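Local atomic coordinates of effector protein Lem4 (lpg1101) (Legionella pneumophila subsp. pneumophila, PDB entry 6CGK), a protein that dephosphorylates tyrosine residues as a membrane-associated bacterial effector phosphatase, its HAD-type catalytic domain being the part modelled here with magnesium, and may also bind small GTPases. Residues N18-N23 with P86-V91; N96-I101 with I117-V122; A135-E140 with I168-S173; R150-D155 with Q174-H179. The protein carries 1 engineered substitution. All blocks are in the same frame, centred on the assembly; numbering follows the deposited sequence.

Contact 1: N18-N23 with P86-V91. Engineered in segment 18-23: Asn23 (natural residue Asp). With MG (magnesium ion), chain C.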
loop_
_atom_site.group_PDB
_atom_site.type_symbol
_atom_site.label_atom_id
_atom_site.label_comp_id
_atom_site.label_asym_id
_atom_site.label_seq_id
_atom_site.Cartn_x
_atom_site.Cartn_y
_atom_site.Cartn_z
ATOM N N ASN A 18 13.846 -3.685 4.259
ATOM C CA ASN A 18 12.754 -3.181 5.079
ATOM C C ASN A 18 11.582 -2.887 4.159
ATOM O O ASN A 18 11.732 -2.097 3.230
ATOM C CB ASN A 18 13.174 -1.914 5.817
ATOM C CG ASN A 18 14.426 -2.143 6.655
ATOM O OD1 ASN A 18 14.445 -3.037 7.497
ATOM N ND2 ASN A 18 15.467 -1.376 6.401
ATOM N N ILE A 19 10.447 -3.546 4.390
ATOM C CA ILE A 19 9.289 -3.422 3.505
ATOM C C ILE A 19 8.046 -3.088 4.310
ATOM O O ILE A 19 7.796 -3.675 5.376
ATOM C CB ILE A 19 9.063 -4.708 2.696
ATOM C CG1 ILE A 19 10.320 -5.022 1.890
ATOM C CG2 ILE A 19 7.841 -4.551 1.759
ATOM C CD1 ILE A 19 10.199 -6.408 1.180
ATOM N N VAL A 20 7.258 -2.156 3.767
ATOM C CA VAL A 20 5.965 -1.749 4.297
ATOM C C VAL A 20 4.917 -2.265 3.315
ATOM O O VAL A 20 4.858 -1.806 2.169
ATOM C CB VAL A 20 5.884 -0.225 4.458
ATOM C CG1 VAL A 20 4.477 0.210 4.861
ATOM C CG2 VAL A 20 6.949 0.263 5.461
ATOM N N TYR A 21 4.113 -3.234 3.760
ATOM C CA TYR A 21 3.042 -3.831 2.972
ATOM C C TYR A 21 1.728 -3.211 3.412
ATOM O O TYR A 21 1.315 -3.383 4.564
ATOM C CB TYR A 21 2.963 -5.341 3.198
ATOM C CG TYR A 21 4.052 -6.179 2.580
ATOM C CD1 TYR A 21 4.125 -6.344 1.207
ATOM C CD2 TYR A 21 4.976 -6.874 3.386
ATOM C CE1 TYR A 21 5.083 -7.162 0.624
ATOM C CE2 TYR A 21 5.951 -7.680 2.810
ATOM C CZ TYR A 21 6.007 -7.820 1.435
ATOM O OH TYR A 21 6.952 -8.642 0.868
ATOM N N LEU A 22 1.051 -2.535 2.494
ATOM C CA LEU A 22 -0.162 -1.805 2.823
ATOM C C LEU A 22 -1.288 -2.304 1.936
ATOM O O LEU A 22 -1.155 -2.325 0.707
ATOM C CB LEU A 22 0.020 -0.302 2.629
ATOM C CG LEU A 22 1.224 0.406 3.267
ATOM C CD1 LEU A 22 1.271 1.873 2.881
ATOM C CD2 LEU A 22 1.194 0.253 4.786
ATOM N N ASN A 23 -2.383 -2.708 2.565
ATOM C CA ASN A 23 -3.642 -2.781 1.874
ATOM C C ASN A 23 -4.042 -1.377 1.407
ATOM O O ASN A 23 -3.570 -0.380 1.940
ATOM C CB ASN A 23 -4.699 -3.359 2.817
ATOM C CG ASN A 23 -6.008 -3.482 2.187
ATOM O OD1 ASN A 23 -6.956 -2.821 2.600
ATOM N ND2 ASN A 23 -6.109 -4.354 1.186
ATOM N N PRO A 86 15.852 4.517 -0.716
ATOM C CA PRO A 86 15.558 3.088 -0.853
ATOM C C PRO A 86 15.739 2.272 0.423
ATOM O O PRO A 86 15.632 1.043 0.339
ATOM C CB PRO A 86 16.568 2.640 -1.909
ATOM C CG PRO A 86 17.771 3.479 -1.615
ATOM C CD PRO A 86 17.242 4.819 -1.107
ATOM N N GLN A 87 16.001 2.915 1.567
ATOM C CA GLN A 87 16.191 2.139 2.794
ATOM C C GLN A 87 14.918 1.396 3.199
ATOM O O GLN A 87 14.993 0.339 3.843
ATOM C CB GLN A 87 16.661 3.041 3.937
ATOM C CG GLN A 87 18.173 3.205 4.039
ATOM C CD GLN A 87 18.706 4.331 3.184
ATOM O OE1 GLN A 87 17.950 5.160 2.678
ATOM N NE2 GLN A 87 20.025 4.378 3.027
ATOM N N VAL A 88 13.751 1.921 2.817
ATOM C CA VAL A 88 12.456 1.309 3.088
ATOM C C VAL A 88 11.671 1.327 1.787
ATOM O O VAL A 88 11.680 2.332 1.076
ATOM C CB VAL A 88 11.692 2.067 4.192
ATOM C CG1 VAL A 88 10.344 1.401 4.483
ATOM C CG2 VAL A 88 12.577 2.197 5.433
ATOM N N LYS A 89 11.036 0.207 1.450
ATOM C CA LYS A 89 10.221 0.117 0.248
ATOM C C LYS A 89 8.765 -0.024 0.651
ATOM O O LYS A 89 8.449 -0.642 1.671
ATOM C CB LYS A 89 10.624 -1.079 -0.631
ATOM C CG LYS A 89 11.961 -0.910 -1.354
ATOM C CD LYS A 89 11.740 -0.411 -2.777
ATOM C CE LYS A 89 13.050 -0.307 -3.546
ATOM N NZ LYS A 89 12.823 0.254 -4.917
ATOM N N ILE A 90 7.884 0.542 -0.172
ATOM C CA ILE A 90 6.440 0.482 0.027
ATOM C C ILE A 90 5.852 -0.449 -1.019
ATOM O O ILE A 90 6.144 -0.301 -2.215
ATOM C CB ILE A 90 5.775 1.866 -0.106
ATOM C CG1 ILE A 90 6.437 2.862 0.850
ATOM C CG2 ILE A 90 4.238 1.744 0.086
ATOM C CD1 ILE A 90 5.830 4.317 0.718
ATOM N N VAL A 91 5.024 -1.394 -0.576
ATOM C CA VAL A 91 4.337 -2.327 -1.462
ATOM C C VAL A 91 2.846 -2.230 -1.147
ATOM O O VAL A 91 2.442 -2.461 -0.002
ATOM C CB VAL A 91 4.818 -3.780 -1.281
ATOM C CG1 VAL A 91 4.039 -4.698 -2.212
ATOM C CG2 VAL A 91 6.300 -3.923 -1.520
HETATM MG MG MG C . -8.882 -3.115 2.604
HETATM O O HOH W 1 -10.917 -3.340 2.683
HETATM O O HOH W 2 -8.592 -5.148 2.953
#
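Ile19, Val20 and Tyr21 pair with Lys89, Ile90 and Val91 as neighbouring parallel strands whose axes come within 4.7 Å and turn 21° against each other. The bonds zigzag as a parallel ladder requires: Val20 N gives to Lys89 O at 2.8 Å, and Val20 O takes Val91 N. Asn18 adds a side-chain bond to the ladder, its ND2 reaching Gln87 O at 3.1 Å; chi1 -56° sets CG beside the backbone N and turns ND2 to this oxygen, which lies close to the amide plane. An amide suits this place because it can do both jobs: ND2 donates to Gln87 O and OD1 accepts from Phe149 N.

On one face of the sheet, Ile19 CG2 meets Val91 CG2 at 3.7 Å and also sits over the centre of the Tyr21 ring. Tyr21 lies alongside Val91, CD1 approaching CB at 3.6 Å; its hydroxyl bonds to Glu140. On the other face Val20 CG2 touches Val88 CG1 at 3.7 Å, while Leu22 CD1 reaches Ile90 CG2. Ile, Val and Leu suit these buried, apolar faces.

Further along, Asn23, engineered in place of Asp, is a magnesium ligand, with Asp25 through its backbone O and Asp155. Strand 150-154 borders 19-23 on its other edge; helix 132-140 packs His139 against Ile19 and Val91, and helix 72-82 packs Val81 against Val88 and Ile90.

Contact 2: N96-I101 with I117-V122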
loop_
_atom_site.group_PDB
_atom_site.type_symbol
_atom_site.label_atom_id
_atom_site.label_comp_id
_atom_site.label_asym_id
_atom_site.label_seq_id
_atom_site.Cartn_x
_atom_site.Cartn_y
_atom_site.Cartn_z
ATOM N N ASN A 96 -8.229 -3.969 -5.578
ATOM C CA ASN A 96 -8.754 -2.916 -6.437
ATOM C C ASN A 96 -7.890 -2.805 -7.701
ATOM O O ASN A 96 -6.871 -3.478 -7.862
ATOM C CB ASN A 96 -8.810 -1.596 -5.662
ATOM C CG ASN A 96 -9.923 -0.684 -6.148
ATOM O OD1 ASN A 96 -10.209 -0.633 -7.337
ATOM N ND2 ASN A 96 -10.598 -0.025 -5.216
ATOM N N HIS A 97 -8.328 -1.960 -8.616
ATOM C CA HIS A 97 -7.680 -1.767 -9.909
ATOM C C HIS A 97 -6.437 -0.913 -9.775
ATOM O O HIS A 97 -6.439 0.086 -9.054
ATOM C CB HIS A 97 -8.626 -1.033 -10.868
ATOM C CG HIS A 97 -9.920 -1.736 -11.099
ATOM N ND1 HIS A 97 -10.039 -2.820 -11.942
ATOM C CD2 HIS A 97 -11.158 -1.501 -10.603
ATOM C CE1 HIS A 97 -11.300 -3.224 -11.957
ATOM N NE2 HIS A 97 -12.000 -2.442 -11.149
ATOM N N GLU A 98 -5.394 -1.290 -10.524
ATOM C CA GLU A 98 -4.151 -0.531 -10.536
ATOM C C GLU A 98 -4.385 0.930 -10.883
ATOM O O GLU A 98 -3.740 1.834 -10.318
ATOM C CB GLU A 98 -3.202 -1.145 -11.555
ATOM C CG GLU A 98 -1.840 -0.522 -11.478
ATOM C CD GLU A 98 -0.845 -1.220 -12.370
ATOM O OE1 GLU A 98 -1.153 -2.331 -12.855
ATOM O OE2 GLU A 98 0.246 -0.659 -12.588
ATOM N N ASN A 99 -5.228 1.182 -11.880
ATOM C CA ASN A 99 -5.399 2.575 -12.306
ATOM C C ASN A 99 -6.216 3.385 -11.313
ATOM O O ASN A 99 -6.090 4.624 -11.260
ATOM C CB ASN A 99 -6.014 2.617 -13.699
ATOM C CG ASN A 99 -5.009 2.206 -14.744
ATOM O OD1 ASN A 99 -3.805 2.440 -14.561
ATOM N ND2 ASN A 99 -5.474 1.563 -15.824
ATOM N N TYR A 100 -7.071 2.738 -10.532
ATOM C CA TYR A 100 -7.771 3.489 -9.489
ATOM C C TYR A 100 -6.788 3.879 -8.392
ATOM O O TYR A 100 -6.807 5.013 -7.889
ATOM C CB TYR A 100 -8.910 2.649 -8.924
ATOM C CG TYR A 100 -9.752 3.325 -7.866
ATOM C CD1 TYR A 100 -10.682 4.314 -8.221
ATOM C CD2 TYR A 100 -9.630 2.966 -6.516
ATOM C CE1 TYR A 100 -11.481 4.920 -7.253
ATOM C CE2 TYR A 100 -10.422 3.554 -5.545
ATOM C CZ TYR A 100 -11.350 4.541 -5.924
ATOM O OH TYR A 100 -12.166 5.131 -4.978
ATOM N N ILE A 101 -5.936 2.931 -7.998
ATOM C CA ILE A 101 -4.920 3.214 -6.991
ATOM C C ILE A 101 -4.006 4.330 -7.462
ATOM O O ILE A 101 -3.773 5.293 -6.729
ATOM C CB ILE A 101 -4.151 1.934 -6.636
ATOM C CG1 ILE A 101 -5.132 0.949 -6.005
ATOM C CG2 ILE A 101 -2.910 2.307 -5.752
ATOM C CD1 ILE A 101 -4.551 -0.517 -5.817
ATOM N N ILE A 117 2.901 -1.815 -6.725
ATOM C CA ILE A 117 1.467 -2.042 -6.595
ATOM C C ILE A 117 1.158 -3.435 -7.129
ATOM O O ILE A 117 1.416 -3.727 -8.305
ATOM C CB ILE A 117 0.646 -0.980 -7.346
ATOM C CG1 ILE A 117 0.906 0.411 -6.765
ATOM C CG2 ILE A 117 -0.838 -1.362 -7.295
ATOM C CD1 ILE A 117 0.303 1.530 -7.637
ATOM N N TYR A 118 0.589 -4.283 -6.272
ATOM C CA TYR A 118 0.100 -5.604 -6.685
ATOM C C TYR A 118 -1.413 -5.558 -6.658
ATOM O O TYR A 118 -2.022 -5.641 -5.576
ATOM C CB TYR A 118 0.618 -6.712 -5.766
ATOM C CG TYR A 118 2.098 -6.938 -5.890
ATOM C CD1 TYR A 118 2.683 -7.256 -7.115
ATOM C CD2 TYR A 118 2.911 -6.839 -4.777
ATOM C CE1 TYR A 118 4.110 -7.488 -7.205
ATOM C CE2 TYR A 118 4.293 -7.088 -4.861
ATOM C CZ TYR A 118 4.872 -7.400 -6.073
ATOM O OH TYR A 118 6.258 -7.620 -6.123
ATOM N N PRO A 119 -2.058 -5.400 -7.812
ATOM C CA PRO A 119 -3.492 -5.075 -7.851
ATOM C C PRO A 119 -4.349 -6.208 -8.400
ATOM O O PRO A 119 -3.831 -7.305 -8.669
ATOM C CB PRO A 119 -3.518 -3.872 -8.793
ATOM C CG PRO A 119 -2.519 -4.334 -9.887
ATOM C CD PRO A 119 -1.418 -5.149 -9.116
ATOM N N ARG A 120 -5.650 -5.979 -8.593
ATOM C CA ARG A 120 -6.427 -7.004 -9.260
ATOM C C ARG A 120 -5.967 -7.126 -10.712
ATOM O O ARG A 120 -5.269 -6.250 -11.245
ATOM C CB ARG A 120 -7.931 -6.700 -9.180
ATOM C CG ARG A 120 -8.453 -5.878 -10.316
ATOM C CD ARG A 120 -10.028 -5.814 -10.335
ATOM N NE ARG A 120 -10.731 -7.057 -10.654
ATOM C CZ ARG A 120 -11.062 -7.459 -11.885
ATOM N NH1 ARG A 120 -11.720 -8.597 -12.061
ATOM N NH2 ARG A 120 -10.736 -6.735 -12.948
ATOM N N GLY A 121 -6.329 -8.249 -11.340
ATOM C CA GLY A 121 -6.024 -8.466 -12.736
ATOM C C GLY A 121 -6.970 -7.722 -13.657
ATOM O O GLY A 121 -7.939 -7.087 -13.237
ATOM N N VAL A 122 -6.674 -7.792 -14.953
ATOM C CA VAL A 122 -7.524 -7.188 -15.969
ATOM C C VAL A 122 -8.352 -8.285 -16.609
ATOM O O VAL A 122 -7.823 -9.346 -16.970
ATOM C CB VAL A 122 -6.700 -6.436 -17.026
ATOM C CG1 VAL A 122 -7.643 -5.765 -18.036
ATOM C CG2 VAL A 122 -5.776 -5.416 -16.354
HETATM O O HOH W 3 -7.977 -3.908 -13.495
HETATM O O HOH W 4 -5.510 -3.703 -12.180
#
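Asn96 and Arg120 tie together the loops that follow two strands of a beta-alpha-beta unit (strand 89-93, helix 98-107, strand 116-118) in the Rossmann-like HAD fold. The direct polar link is a backbone bond, Arg120 N to Asn96 O, 2.9 Å long and almost straight at 175°. Asn96 spends its own amide elsewhere: OD1 receives the N-H of His97, the N-cap residue of the helix, and ND2 holds Asp25 OD2, which makes Asn96 a second-shell partner of a magnesium-binding residue.

Apolar contacts add to it. Pro119 CG rests 3.7 Å from Glu98 CB, a compact, puckered ring against the methylene of a side chain whose carboxylate goes to Lys102. Ile101 and Ile117 pass one another head to tail, CG2 to CD1 at 3.8 Å, joining helix to strand.

The His97 ring and the Arg120 side chain run alongside, CE1 to CD at 3.3 Å, with ring and guanidinium planes 66° apart. Water mediates the rest. Water 4 accepts from Glu98 N, in the first turn of the helix, and donates to Arg120 O at 2.7 Å. Water 3 sits in the plane of the imidazole at its edge, 2.8 Å from His97 ND1, and donates to Gly121 O.

Contact 3: A135-E140 with I168-S173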
loop_
_atom_site.group_PDB
_atom_site.type_symbol
_atom_site.label_atom_id
_atom_site.label_comp_id
_atom_site.label_asym_id
_atom_site.label_seq_id
_atom_site.Cartn_x
_atom_site.Cartn_y
_atom_site.Cartn_z
ATOM N N ALA A 135 0.867 -13.018 -2.926
ATOM C CA ALA A 135 1.552 -11.769 -3.293
ATOM C C ALA A 135 2.766 -11.527 -2.401
ATOM O O ALA A 135 3.854 -11.170 -2.883
ATOM C CB ALA A 135 0.580 -10.581 -3.186
ATOM N N VAL A 136 2.593 -11.711 -1.092
ATOM C CA VAL A 136 3.709 -11.530 -0.166
ATOM C C VAL A 136 4.770 -12.593 -0.388
ATOM O O VAL A 136 5.969 -12.292 -0.383
ATOM C CB VAL A 136 3.223 -11.525 1.300
ATOM C CG1 VAL A 136 4.442 -11.633 2.254
ATOM C CG2 VAL A 136 2.394 -10.239 1.586
ATOM N N VAL A 137 4.357 -13.854 -0.565
ATOM C CA VAL A 137 5.343 -14.908 -0.779
ATOM C C VAL A 137 6.154 -14.613 -2.030
ATOM O O VAL A 137 7.389 -14.686 -2.021
ATOM C CB VAL A 137 4.660 -16.283 -0.856
ATOM C CG1 VAL A 137 5.658 -17.329 -1.337
ATOM C CG2 VAL A 137 4.078 -16.653 0.509
ATOM N N SER A 138 5.473 -14.233 -3.116
ATOM C CA SER A 138 6.173 -13.919 -4.359
ATOM C C SER A 138 7.118 -12.743 -4.178
ATOM O O SER A 138 8.242 -12.752 -4.704
ATOM C CB SER A 138 5.180 -13.609 -5.471
ATOM O OG SER A 138 4.441 -14.781 -5.809
ATOM N N HIS A 139 6.674 -11.712 -3.460
ATOM C CA HIS A 139 7.549 -10.561 -3.276
ATOM C C HIS A 139 8.774 -10.927 -2.456
ATOM O O HIS A 139 9.897 -10.540 -2.809
ATOM C CB HIS A 139 6.825 -9.399 -2.614
ATOM C CG HIS A 139 7.579 -8.118 -2.752
ATOM N ND1 HIS A 139 7.642 -7.432 -3.946
ATOM C CD2 HIS A 139 8.403 -7.469 -1.901
ATOM C CE1 HIS A 139 8.432 -6.384 -3.806
ATOM N NE2 HIS A 139 8.914 -6.388 -2.576
ATOM N N GLU A 140 8.589 -11.666 -1.357
ATOM C CA GLU A 140 9.745 -12.038 -0.536
ATOM C C GLU A 140 10.737 -12.890 -1.310
ATOM O O GLU A 140 11.942 -12.875 -1.014
ATOM C CB GLU A 140 9.283 -12.773 0.727
ATOM C CG GLU A 140 8.485 -11.871 1.688
ATOM C CD GLU A 140 9.327 -10.712 2.254
ATOM O OE1 GLU A 140 10.571 -10.849 2.396
ATOM O OE2 GLU A 140 8.735 -9.661 2.571
ATOM N N ILE A 168 5.455 -15.586 7.204
ATOM C CA ILE A 168 5.814 -16.782 7.964
ATOM C C ILE A 168 6.265 -17.882 7.016
ATOM O O ILE A 168 7.290 -18.538 7.233
ATOM C CB ILE A 168 4.638 -17.242 8.840
ATOM C CG1 ILE A 168 4.115 -16.081 9.688
ATOM C CG2 ILE A 168 5.064 -18.429 9.716
ATOM C CD1 ILE A 168 3.031 -16.497 10.653
ATOM N N HIS A 169 5.494 -18.108 5.950
ATOM C CA HIS A 169 5.822 -19.191 5.029
ATOM C C HIS A 169 7.217 -19.038 4.448
ATOM O O HIS A 169 7.869 -20.047 4.147
ATOM C CB HIS A 169 4.799 -19.257 3.897
ATOM C CG HIS A 169 5.146 -20.246 2.823
ATOM N ND1 HIS A 169 4.963 -21.603 2.972
ATOM C CD2 HIS A 169 5.668 -20.072 1.585
ATOM C CE1 HIS A 169 5.354 -22.224 1.873
ATOM N NE2 HIS A 169 5.778 -21.316 1.012
ATOM N N THR A 170 7.696 -17.799 4.291
ATOM C CA THR A 170 8.998 -17.530 3.701
ATOM C C THR A 170 10.090 -17.323 4.729
ATOM O O THR A 170 11.205 -16.967 4.351
ATOM C CB THR A 170 8.957 -16.302 2.777
ATOM O OG1 THR A 170 8.412 -15.164 3.466
ATOM C CG2 THR A 170 8.178 -16.624 1.514
ATOM N N GLY A 171 9.799 -17.530 6.011
ATOM C CA GLY A 171 10.789 -17.309 7.043
ATOM C C GLY A 171 11.223 -15.873 7.187
ATOM O O GLY A 171 12.360 -15.617 7.601
ATOM N N ARG A 172 10.329 -14.923 6.885
ATOM C CA ARG A 172 10.628 -13.496 6.861
ATOM C C ARG A 172 9.831 -12.730 7.912
ATOM O O ARG A 172 9.503 -11.558 7.721
ATOM C CB ARG A 172 10.359 -12.923 5.474
ATOM C CG ARG A 172 11.367 -13.373 4.442
ATOM C CD ARG A 172 12.668 -12.515 4.521
ATOM N NE ARG A 172 13.700 -13.133 3.688
ATOM C CZ ARG A 172 13.747 -12.991 2.363
ATOM N NH1 ARG A 172 12.834 -12.263 1.744
ATOM N NH2 ARG A 172 14.677 -13.616 1.653
ATOM N N SER A 173 9.519 -13.366 9.034
ATOM C CA SER A 173 8.625 -12.765 10.013
ATOM C C SER A 173 9.298 -12.625 11.372
ATOM O O SER A 173 8.644 -12.708 12.407
ATOM C CB SER A 173 7.334 -13.578 10.132
ATOM O OG SER A 173 7.598 -14.873 10.651
HETATM O O HOH W 5 14.763 -13.480 -1.160
#
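His169, in the last turn of helix 157-169, sends CD2 of its ring to within 3.9 Å of Val137 CG2, an apolar touch at the exposed rim. Thr170 follows, the first residue out of helical conformation. Its CG2 packs on Val137 CG1 at 3.9 Å, and OG1, turned back to the Gly166 and Leu167 carbonyls, passes Glu140 CB at 3.7 Å; threonine thus serves helix end and interface at once. Gly171 is the C-prime residue of a Schellman motif, and its positive phi is easy for glycine.

The reversal presents Arg172 to the end of the other helix. Bent at chi2 (-82°), its chain folds so that NH1 makes two bonds to one residue: a salt bridge of 2.7 Å to Glu140 OE1, which lies in the guanidinium plane and uses its anti lone pair, and 3.0 Å to Glu140 O, tilted out of that plane. Water 5 accepts from NH2 and may donate to the same carbonyl. Arginine suits the place, since the carbonyl end of helix 132-140 would probably favour a positive charge as well.

Glu140 OE2 turns inward to Arg150 of strand 150-154, by a salt bridge, and to Tyr21 OH of strand 19-23, while Val136 packs on Met163 and Leu167 of helix 157-169.

Contact 4: R150-D155 with Q174-H179; sequences RLICDD and QLVKFH. With MG (magnesium ion), chain C.
Leu151 swings CG opposite its backbone N (chi1 172°), whereas His179 holds its ring beside its own N (chi1 -58°), and the two meet at about a right angle two residues apart along the ladder. Leu151 CD1 arrives in the plane of the imidazole, at its edge, 3.3 Å from CD2. Cys153 SG also lies at this ring's edge. A small thiol and a leucine methyl suit this edge, where both approach it.

On the other face Ile152 CG2 touches Phe178 CD1 at 3.8 Å, and Ile152 O borders the phenyl edge. The strands, 10° from exactly parallel, share five backbone bonds from Arg150 N to Asp154 N, among them Lys177 N to Arg150 O at 2.8 Å.

Beyond the ladder the chain enters the metal site. Asp155 OD1 binds magnesium at 2.3 Å, and OD2 accepts a hydrogen bond from water 1, itself a ligand. Asp154 OD1 accepts from metal-bound water 2 at 2.8 Å and also from Asp156 N, a second-shell role in this model.

Strand 176-180 is outermost in the sheet, with 19-23 beyond 150-154 on the inner side. Helix 188-198 stacks Tyr191 on His179 and bonds it through Glu194; helix 157-169 packs Met163 against Ile152.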
loop_
_atom_site.group_PDB
_atom_site.type_symbol
_atom_site.label_atom_id
_atom_site.label_comp_id
_atom_site.label_asym_id
_atom_site.label_seq_id
_atom_site.Cartn_x
_atom_site.Cartn_y
_atom_site.Cartn_z
ATOM N N ARG A 150 9.478 -5.550 8.830
ATOM C CA ARG A 150 8.243 -5.678 8.058
ATOM C C ARG A 150 7.108 -4.990 8.796
ATOM O O ARG A 150 6.848 -5.286 9.969
ATOM C CB ARG A 150 7.856 -7.152 7.802
ATOM C CG ARG A 150 8.823 -7.945 6.922
ATOM C CD ARG A 150 8.918 -7.357 5.501
ATOM N NE ARG A 150 9.828 -8.161 4.655
ATOM C CZ ARG A 150 11.155 -8.008 4.620
ATOM N NH1 ARG A 150 11.749 -7.087 5.380
ATOM N NH2 ARG A 150 11.894 -8.764 3.814
ATOM N N LEU A 151 6.427 -4.087 8.096
ATOM C CA LEU A 151 5.214 -3.451 8.588
ATOM C C LEU A 151 4.075 -3.870 7.670
ATOM O O LEU A 151 4.226 -3.829 6.444
ATOM C CB LEU A 151 5.362 -1.920 8.614
ATOM C CG LEU A 151 4.102 -1.110 8.940
ATOM C CD1 LEU A 151 3.549 -1.457 10.318
ATOM C CD2 LEU A 151 4.384 0.384 8.832
ATOM N N ILE A 152 2.960 -4.318 8.255
ATOM C CA ILE A 152 1.780 -4.746 7.500
ATOM C C ILE A 152 0.583 -4.054 8.102
ATOM O O ILE A 152 0.335 -4.189 9.308
ATOM C CB ILE A 152 1.560 -6.265 7.565
ATOM C CG1 ILE A 152 2.737 -7.027 6.971
ATOM C CG2 ILE A 152 0.206 -6.641 6.918
ATOM C CD1 ILE A 152 2.586 -8.554 7.161
ATOM N N CYS A 153 -0.164 -3.331 7.271
ATOM C CA CYS A 153 -1.413 -2.695 7.675
ATOM C C CYS A 153 -2.554 -3.178 6.791
ATOM O O CYS A 153 -2.461 -3.116 5.558
ATOM C CB CYS A 153 -1.306 -1.173 7.590
ATOM S SG CYS A 153 -0.067 -0.537 8.709
ATOM N N ASP A 154 -3.629 -3.662 7.420
ATOM C CA ASP A 154 -4.825 -4.067 6.695
ATOM C C ASP A 154 -6.042 -3.803 7.569
ATOM O O ASP A 154 -5.990 -3.989 8.786
ATOM C CB ASP A 154 -4.750 -5.546 6.304
ATOM C CG ASP A 154 -5.581 -5.876 5.089
ATOM O OD1 ASP A 154 -6.725 -5.394 4.989
ATOM O OD2 ASP A 154 -5.086 -6.634 4.230
ATOM N N ASP A 155 -7.133 -3.359 6.946
ATOM C CA ASP A 155 -8.383 -3.185 7.679
ATOM C C ASP A 155 -9.206 -4.470 7.760
ATOM O O ASP A 155 -10.158 -4.536 8.547
ATOM C CB ASP A 155 -9.232 -2.102 7.037
ATOM C CG ASP A 155 -9.620 -2.452 5.618
ATOM O OD1 ASP A 155 -8.696 -2.736 4.840
ATOM O OD2 ASP A 155 -10.828 -2.455 5.288
ATOM N N GLN A 174 10.603 -12.385 11.386
ATOM C CA GLN A 174 11.311 -12.275 12.653
ATOM C C GLN A 174 11.127 -10.918 13.316
ATOM O O GLN A 174 11.407 -10.784 14.510
ATOM C CB GLN A 174 12.803 -12.535 12.450
ATOM C CG GLN A 174 13.525 -11.383 11.765
ATOM C CD GLN A 174 14.157 -11.790 10.447
ATOM O OE1 GLN A 174 15.340 -11.529 10.207
ATOM N NE2 GLN A 174 13.371 -12.432 9.583
ATOM N N LEU A 175 10.668 -9.912 12.573
ATOM C CA LEU A 175 10.591 -8.540 13.055
ATOM C C LEU A 175 9.444 -7.864 12.305
ATOM O O LEU A 175 9.639 -7.031 11.432
ATOM C CB LEU A 175 11.913 -7.797 12.849
ATOM C CG LEU A 175 11.981 -6.338 13.293
ATOM C CD1 LEU A 175 11.664 -6.202 14.775
ATOM C CD2 LEU A 175 13.363 -5.779 12.986
ATOM N N VAL A 176 8.224 -8.250 12.658
ATOM C CA VAL A 176 7.018 -7.780 11.986
ATOM C C VAL A 176 6.228 -6.905 12.940
ATOM O O VAL A 176 6.083 -7.229 14.123
ATOM C CB VAL A 176 6.150 -8.954 11.502
ATOM C CG1 VAL A 176 4.969 -8.443 10.711
ATOM C CG2 VAL A 176 6.981 -9.908 10.664
ATOM N N LYS A 177 5.705 -5.799 12.422
ATOM C CA LYS A 177 4.687 -5.019 13.112
ATOM C C LYS A 177 3.423 -5.129 12.280
ATOM O O LYS A 177 3.433 -4.795 11.095
ATOM C CB LYS A 177 5.108 -3.555 13.275
ATOM C CG LYS A 177 6.217 -3.350 14.293
ATOM C CD LYS A 177 5.680 -3.349 15.720
ATOM C CE LYS A 177 6.798 -3.088 16.725
ATOM N NZ LYS A 177 6.282 -2.605 18.039
ATOM N N PHE A 178 2.351 -5.619 12.888
ATOM C CA PHE A 178 1.106 -5.851 12.176
ATOM C C PHE A 178 0.027 -4.995 12.811
ATOM O O PHE A 178 -0.195 -5.077 14.023
ATOM C CB PHE A 178 0.720 -7.330 12.210
ATOM C CG PHE A 178 -0.644 -7.610 11.665
ATOM C CD1 PHE A 178 -1.081 -7.003 10.492
ATOM C CD2 PHE A 178 -1.496 -8.483 12.318
ATOM C CE1 PHE A 178 -2.347 -7.263 9.990
ATOM C CE2 PHE A 178 -2.765 -8.755 11.818
ATOM C CZ PHE A 178 -3.193 -8.147 10.656
ATOM N N HIS A 179 -0.627 -4.169 11.998
ATOM C CA HIS A 179 -1.681 -3.283 12.471
ATOM C C HIS A 179 -2.953 -3.554 11.687
ATOM O O HIS A 179 -2.978 -3.428 10.456
ATOM C CB HIS A 179 -1.247 -1.825 12.360
ATOM C CG HIS A 179 0.004 -1.541 13.124
ATOM N ND1 HIS A 179 0.033 -1.498 14.502
ATOM C CD2 HIS A 179 1.279 -1.350 12.714
ATOM C CE1 HIS A 179 1.268 -1.269 14.908
ATOM N NE2 HIS A 179 2.044 -1.172 13.843
HETATM MG MG MG C . -8.882 -3.115 2.604
HETATM O O HOH W 2 -8.592 -5.148 2.953
HETATM O O HOH W 1 -10.917 -3.340 2.683
#

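In the fold
Contacts 1 and 4 are two parallel ladders of one sheet, joined where strand 19-23 meets 150-154 by bonds such as Tyr21 N to Leu151 O, and both end at the same magnesium. Contact 1 is buried and mostly aliphatic; contact 4, at the sheet's edge, mixes aromatic and polar groups. Contact 2, about 17 Å from contact 1 between centres, continues the sheet's other side, where loops, backbone and waters dominate. Contact 3 is a surface meeting of helix ends, pairing a salt bridge with a small apolar patch; Glu140 carries it inward to Tyr21 and Arg150, and its helix also reaches contact 2, where His139 ND1 bonds Tyr118 OH. Contacts 3 and 4 alternate along the chain, while the others follow in series.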